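PDB 5B64: protein Kif13b from Mus musculus, which probably works as a kinesin motor that moves along microtubules, the fragment modelled here probably serving to bind partner proteins. Local coordinates for residues V19-L24 with S63-Q68; T44-T49 with K76-L81. All coordinates share one frame; numbering follows the deposited sequence.

In the fold
From the N terminus, helix 9-34 carries the first half of interaction 1, and the chain then turns into strand 40-46, where interaction 2 begins. Strand 64-71 brings 63-68 back under the helix and closes a loop of 38 residues between the segments of interaction 1. Only after that does strand 75-80 deliver 76-81 to 44-49, so the two contacts cross along the chain. Interaction 1 ties the long helix to the middle strand of the antiparallel sheet; interaction 2 links the two outer strands across that middle one. Backbone pairs Ala66 with Thr44 and Ile67 with Trp79, both probably hydrogen-bonded, join the two contacts directly.

Interaction 1. Residues V19-L24 with S63-Q68; sequences VKANLL and SEPAIQ
Ala21 on helix 9-34 points its methyl at Pro65 on strand 64-71 while Ile67 CD1 comes up beside it, and this small apolar meeting seats the helix on the middle strand of a three-stranded antiparallel sheet, an alpha/beta layer packing. Pro65 faces the helix squarely: its CB lies 3.9 Å from Ala21 CB, methyl carbon against the ring carbon bonded to CA. Ile67, two residues on, starts off differently. Its first bond runs alongside the helix, and it is the tip that bends back, with CG1 between the backbone N and HA (chi1 -51°) and CD1 folded round in the same sense (chi2 -59°). The alanine methyl therefore has the proline ring in front and the isoleucine tip at its flank, while Ala66 between them turns to the opposite face of the strand.

No hydrogen bond crosses here; the grip is purely apolar and buried. With nothing longer than a methyl on the helix side, the backbones come close, Ala21 CA to Pro65 CA being 6.9 Å. Most of the surroundings are apolar: Leu14 and Ile18 from the same helix reach Pro65, as does Gln17, and Leu81 and Leu84 of helix 81-100 pack on Ala21 and Ile67 respectively. The looser side of the pair is Ile67, whose CD1 stops 4.4 Å from Ala21 CB.

Interaction 2. Residues T44-T49 with K76-L81; sequences TLQIPT and KQIWSL
Gln46 reaches out from strand 40-46 toward Ile78 and Ser80, and it is the side chain to follow. CB leaves the backbone in the direction of strand 75-80, and CG lies between the backbone N and the carbonyl carbon (chi1 73°). This torsion sets CG over the methyl of Ala66 on the strand between, and the extended remainder carries the amide on across it toward 75-80. At the tip the amide divides its attention. OE1 faces Ile78, 4.3 Å from its CG2, an oxygen beside a methyl. NE2 goes to Ser80, lying 3.8 Å from CA and 4.0 Å from CB, and on its way sits over Ala66 CB.

That route makes sense in the sheet, which is antiparallel with strand 64-71 in the middle: 40-46 and 75-80 are its outer strands and share no backbone bonds, and here a long side chain lying across the middle strand brings them into contact. The contact is at the surface, and no hydrogen bond spans the two segments. NE2 comes at Ser80 CB from behind, almost in line with the CB-OG bond and on the far side from OG. The hydroxyl is busy in the other direction, N-capping helix 81-100 through a bond to Lys83 N.

Trp79 points away from Gln46, to the helix-covered face, where Lys83 and Arg87 make cation-pi contacts with it. Its indole NE1 gives a hydrogen bond of 2.9 Å to Gln77 OE1, fairly straight at 160°. The oxygen sits at the ring edge, close to the indole plane, while NE1 is tilted 22° from the plane of the Gln77 carbonyl. NE2 of the same Gln77 amide is bonded to Asp120 O, so both ends of that amide are held.

Interaction 1. Residues V19-L24 with S63-Q68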
loop_
_atom_site.group_PDB
_atom_site.type_symbol
_atom_site.label_atom_id
_atom_site.label_comp_id
_atom_site.label_asym_id
_atom_site.label_seq_id
_atom_site.Cartn_x
_atom_site.Cartn_y
_atom_site.Cartn_z
ATOM N N VAL B 19 -29.700 -9.331 -8.286
ATOM C CA VAL B 19 -28.880 -10.322 -8.960
ATOM C C VAL B 19 -27.583 -9.694 -9.475
ATOM O O VAL B 19 -26.489 -10.227 -9.269
ATOM C CB VAL B 19 -29.659 -10.984 -10.105
ATOM C CG1 VAL B 19 -28.708 -11.608 -11.106
ATOM C CG2 VAL B 19 -30.648 -12.017 -9.527
ATOM N N LYS B 20 -27.722 -8.550 -10.133
ATOM C CA LYS B 20 -26.589 -7.782 -10.620
ATOM C C LYS B 20 -25.618 -7.456 -9.487
ATOM O O LYS B 20 -24.423 -7.667 -9.623
ATOM C CB LYS B 20 -27.105 -6.493 -11.268
ATOM C CG LYS B 20 -26.065 -5.495 -11.762
ATOM C CD LYS B 20 -26.778 -4.424 -12.576
ATOM C CE LYS B 20 -25.811 -3.417 -13.190
ATOM N NZ LYS B 20 -26.365 -2.768 -14.431
ATOM N N ALA B 21 -26.141 -6.957 -8.372
ATOM C CA ALA B 21 -25.304 -6.523 -7.260
ATOM C C ALA B 21 -24.596 -7.714 -6.641
ATOM O O ALA B 21 -23.422 -7.629 -6.252
ATOM C CB ALA B 21 -26.142 -5.798 -6.207
ATOM N N ASN B 22 -25.327 -8.823 -6.550
ATOM C CA ASN B 22 -24.794 -10.058 -6.001
ATOM C C ASN B 22 -23.522 -10.509 -6.701
ATOM O O ASN B 22 -22.555 -10.886 -6.047
ATOM C CB ASN B 22 -25.846 -11.156 -6.045
ATOM C CG ASN B 22 -26.710 -11.167 -4.812
ATOM O OD1 ASN B 22 -26.401 -10.506 -3.821
ATOM N ND2 ASN B 22 -27.789 -11.947 -4.848
ATOM N N LEU B 23 -23.537 -10.456 -8.030
ATOM C CA LEU B 23 -22.361 -10.743 -8.843
ATOM C C LEU B 23 -21.204 -9.727 -8.661
ATOM O O LEU B 23 -20.061 -10.116 -8.443
ATOM C CB LEU B 23 -22.759 -10.815 -10.323
ATOM C CG LEU B 23 -23.213 -12.136 -10.967
ATOM C CD1 LEU B 23 -23.106 -13.318 -10.014
ATOM C CD2 LEU B 23 -24.618 -12.046 -11.573
ATOM N N LEU B 24 -21.500 -8.433 -8.767
ATOM C CA LEU B 24 -20.467 -7.398 -8.762
ATOM C C LEU B 24 -19.683 -7.397 -7.463
ATOM O O LEU B 24 -18.465 -7.229 -7.442
ATOM C CB LEU B 24 -21.093 -6.022 -8.963
ATOM C CG LEU B 24 -21.843 -5.846 -10.281
ATOM C CD1 LEU B 24 -22.146 -4.382 -10.540
ATOM C CD2 LEU B 24 -21.043 -6.447 -11.420
ATOM N N SER B 63 -37.193 0.120 -2.410
ATOM C CA SER B 63 -35.812 -0.316 -2.299
ATOM C C SER B 63 -35.084 -0.563 -3.600
ATOM O O SER B 63 -35.655 -0.953 -4.623
ATOM C CB SER B 63 -35.710 -1.570 -1.441
ATOM O OG SER B 63 -35.721 -1.206 -0.082
ATOM N N GLU B 64 -33.789 -0.337 -3.522
ATOM C CA GLU B 64 -32.879 -0.798 -4.536
ATOM C C GLU B 64 -31.615 -1.213 -3.798
ATOM O O GLU B 64 -31.431 -0.853 -2.631
ATOM C CB GLU B 64 -32.608 0.313 -5.526
ATOM C CG GLU B 64 -31.922 1.490 -4.926
ATOM C CD GLU B 64 -31.910 2.651 -5.890
ATOM O OE1 GLU B 64 -30.896 3.390 -5.939
ATOM O OE2 GLU B 64 -32.928 2.815 -6.607
ATOM N N PRO B 65 -30.757 -2.004 -4.452
ATOM C CA PRO B 65 -29.578 -2.484 -3.725
ATOM C C PRO B 65 -28.528 -1.411 -3.431
ATOM O O PRO B 65 -28.287 -0.485 -4.218
ATOM C CB PRO B 65 -29.000 -3.558 -4.655
ATOM C CG PRO B 65 -30.116 -3.921 -5.572
ATOM C CD PRO B 65 -30.950 -2.705 -5.732
ATOM N N ALA B 66 -27.912 -1.553 -2.265
ATOM C CA ALA B 66 -26.749 -0.760 -1.884
ATOM C C ALA B 66 -25.679 -1.711 -1.342
ATOM O O ALA B 66 -25.950 -2.890 -1.073
ATOM C CB ALA B 66 -27.118 0.311 -0.846
ATOM N N ILE B 67 -24.465 -1.202 -1.189
ATOM C CA ILE B 67 -23.328 -2.052 -0.904
ATOM C C ILE B 67 -22.682 -1.685 0.415
ATOM O O ILE B 67 -22.189 -0.558 0.591
ATOM C CB ILE B 67 -22.260 -1.937 -2.006
ATOM C CG1 ILE B 67 -22.884 -2.147 -3.389
ATOM C CG2 ILE B 67 -21.102 -2.887 -1.717
ATOM C CD1 ILE B 67 -23.558 -3.471 -3.567
ATOM N N GLN B 68 -22.680 -2.639 1.338
ATOM C CA GLN B 68 -21.992 -2.443 2.594
ATOM C C GLN B 68 -20.536 -2.805 2.408
ATOM O O GLN B 68 -20.214 -3.917 2.005
ATOM C CB GLN B 68 -22.600 -3.283 3.706
ATOM C CG GLN B 68 -21.738 -3.272 4.955
ATOM C CD GLN B 68 -22.478 -3.773 6.172
ATOM O OE1 GLN B 68 -23.413 -3.124 6.649
ATOM N NE2 GLN B 68 -22.066 -4.934 6.686
#

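Interaction 2. Residues T44-T49 with K76-L81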
loop_
_atom_site.group_PDB
_atom_site.type_symbol
_atom_site.label_atom_id
_atom_site.label_comp_id
_atom_site.label_asym_id
_atom_site.label_seq_id
_atom_site.Cartn_x
_atom_site.Cartn_y
_atom_site.Cartn_z
ATOM N N THR B 44 -27.051 -4.899 0.655
ATOM C CA THR B 44 -28.205 -4.490 1.452
ATOM C C THR B 44 -29.179 -3.662 0.630
ATOM O O THR B 44 -29.034 -3.477 -0.576
ATOM C CB THR B 44 -27.820 -3.574 2.622
ATOM O OG1 THR B 44 -26.458 -3.129 2.481
ATOM C CG2 THR B 44 -28.068 -4.255 3.979
ATOM N N LEU B 45 -30.170 -3.119 1.312
ATOM C CA LEU B 45 -31.081 -2.200 0.665
ATOM C C LEU B 45 -30.836 -0.755 1.076
ATOM O O LEU B 45 -30.229 -0.456 2.114
ATOM C CB LEU B 45 -32.519 -2.591 0.967
ATOM C CG LEU B 45 -32.870 -3.986 0.447
ATOM C CD1 LEU B 45 -34.375 -4.234 0.563
ATOM C CD2 LEU B 45 -32.366 -4.250 -0.977
ATOM N N GLN B 46 -31.288 0.145 0.225
ATOM C CA GLN B 46 -31.501 1.504 0.663
ATOM C C GLN B 46 -32.696 2.072 -0.079
ATOM O O GLN B 46 -33.144 1.532 -1.095
ATOM C CB GLN B 46 -30.250 2.378 0.502
ATOM C CG GLN B 46 -29.895 2.782 -0.930
ATOM C CD GLN B 46 -28.562 3.546 -0.997
ATOM O OE1 GLN B 46 -28.162 4.211 -0.029
ATOM N NE2 GLN B 46 -27.863 3.435 -2.130
ATOM N N ILE B 47 -33.223 3.148 0.474
ATOM C CA ILE B 47 -34.294 3.873 -0.144
ATOM C C ILE B 47 -33.742 5.251 -0.490
ATOM O O ILE B 47 -33.553 6.099 0.387
ATOM C CB ILE B 47 -35.505 3.932 0.793
ATOM C CG1 ILE B 47 -35.939 2.508 1.137
ATOM C CG2 ILE B 47 -36.654 4.716 0.163
ATOM C CD1 ILE B 47 -37.220 2.447 1.880
ATOM N N PRO B 48 -33.431 5.454 -1.772
ATOM C CA PRO B 48 -32.871 6.710 -2.275
ATOM C C PRO B 48 -33.926 7.801 -2.241
ATOM O O PRO B 48 -35.109 7.485 -2.155
ATOM C CB PRO B 48 -32.524 6.378 -3.725
ATOM C CG PRO B 48 -33.463 5.247 -4.091
ATOM C CD PRO B 48 -33.636 4.453 -2.838
ATOM N N THR B 49 -33.518 9.062 -2.314
ATOM C CA THR B 49 -34.482 10.147 -2.266
ATOM C C THR B 49 -35.348 10.143 -3.529
ATOM O O THR B 49 -36.471 10.641 -3.514
ATOM C CB THR B 49 -33.794 11.518 -2.087
ATOM O OG1 THR B 49 -32.620 11.367 -1.280
ATOM C CG2 THR B 49 -34.740 12.511 -1.420
ATOM N N LYS B 76 -17.122 0.673 8.526
ATOM C CA LYS B 76 -18.034 0.204 7.500
ATOM C C LYS B 76 -18.658 1.410 6.819
ATOM O O LYS B 76 -18.924 2.425 7.470
ATOM C CB LYS B 76 -19.131 -0.671 8.121
ATOM N N GLN B 77 -18.896 1.308 5.514
ATOM C CA GLN B 77 -19.562 2.383 4.807
ATOM C C GLN B 77 -20.511 1.819 3.778
ATOM O O GLN B 77 -20.346 0.683 3.348
ATOM C CB GLN B 77 -18.539 3.305 4.157
ATOM C CG GLN B 77 -17.599 2.607 3.188
ATOM C CD GLN B 77 -16.394 3.470 2.813
ATOM O OE1 GLN B 77 -15.951 3.451 1.672
ATOM N NE2 GLN B 77 -15.859 4.223 3.778
ATOM N N ILE B 78 -21.518 2.606 3.400
ATOM C CA ILE B 78 -22.388 2.242 2.291
ATOM C C ILE B 78 -21.967 2.899 0.964
ATOM O O ILE B 78 -21.727 4.103 0.915
ATOM C CB ILE B 78 -23.843 2.627 2.568
ATOM C CG1 ILE B 78 -24.308 2.061 3.912
ATOM C CG2 ILE B 78 -24.745 2.126 1.440
ATOM C CD1 ILE B 78 -24.240 0.539 4.002
ATOM N N TRP B 79 -21.863 2.101 -0.100
ATOM C CA TRP B 79 -21.834 2.635 -1.462
ATOM C C TRP B 79 -23.128 2.316 -2.209
ATOM O O TRP B 79 -23.763 1.282 -1.991
ATOM C CB TRP B 79 -20.743 1.990 -2.288
ATOM C CG TRP B 79 -19.367 2.178 -1.836
ATOM C CD1 TRP B 79 -18.939 2.859 -0.744
ATOM C CD2 TRP B 79 -18.204 1.654 -2.477
ATOM N NE1 TRP B 79 -17.570 2.803 -0.667
ATOM C CE2 TRP B 79 -17.095 2.062 -1.712
ATOM C CE3 TRP B 79 -17.994 0.874 -3.622
ATOM C CZ2 TRP B 79 -15.785 1.723 -2.063
ATOM C CZ3 TRP B 79 -16.694 0.544 -3.970
ATOM C CH2 TRP B 79 -15.605 0.973 -3.197
ATOM N N SER B 80 -23.485 3.184 -3.137
ATOM C CA SER B 80 -24.572 2.882 -4.046
ATOM C C SER B 80 -24.093 1.823 -5.029
ATOM O O SER B 80 -22.885 1.667 -5.255
ATOM C CB SER B 80 -24.975 4.134 -4.820
ATOM O OG SER B 80 -23.999 4.454 -5.808
ATOM N N LEU B 81 -25.041 1.094 -5.611
ATOM C CA LEU B 81 -24.731 0.123 -6.645
ATOM C C LEU B 81 -23.970 0.797 -7.795
ATOM O O LEU B 81 -22.949 0.281 -8.262
ATOM C CB LEU B 81 -26.005 -0.559 -7.153
ATOM C CG LEU B 81 -25.742 -1.643 -8.201
ATOM C CD1 LEU B 81 -24.806 -2.744 -7.630
ATOM C CD2 LEU B 81 -27.018 -2.237 -8.770
#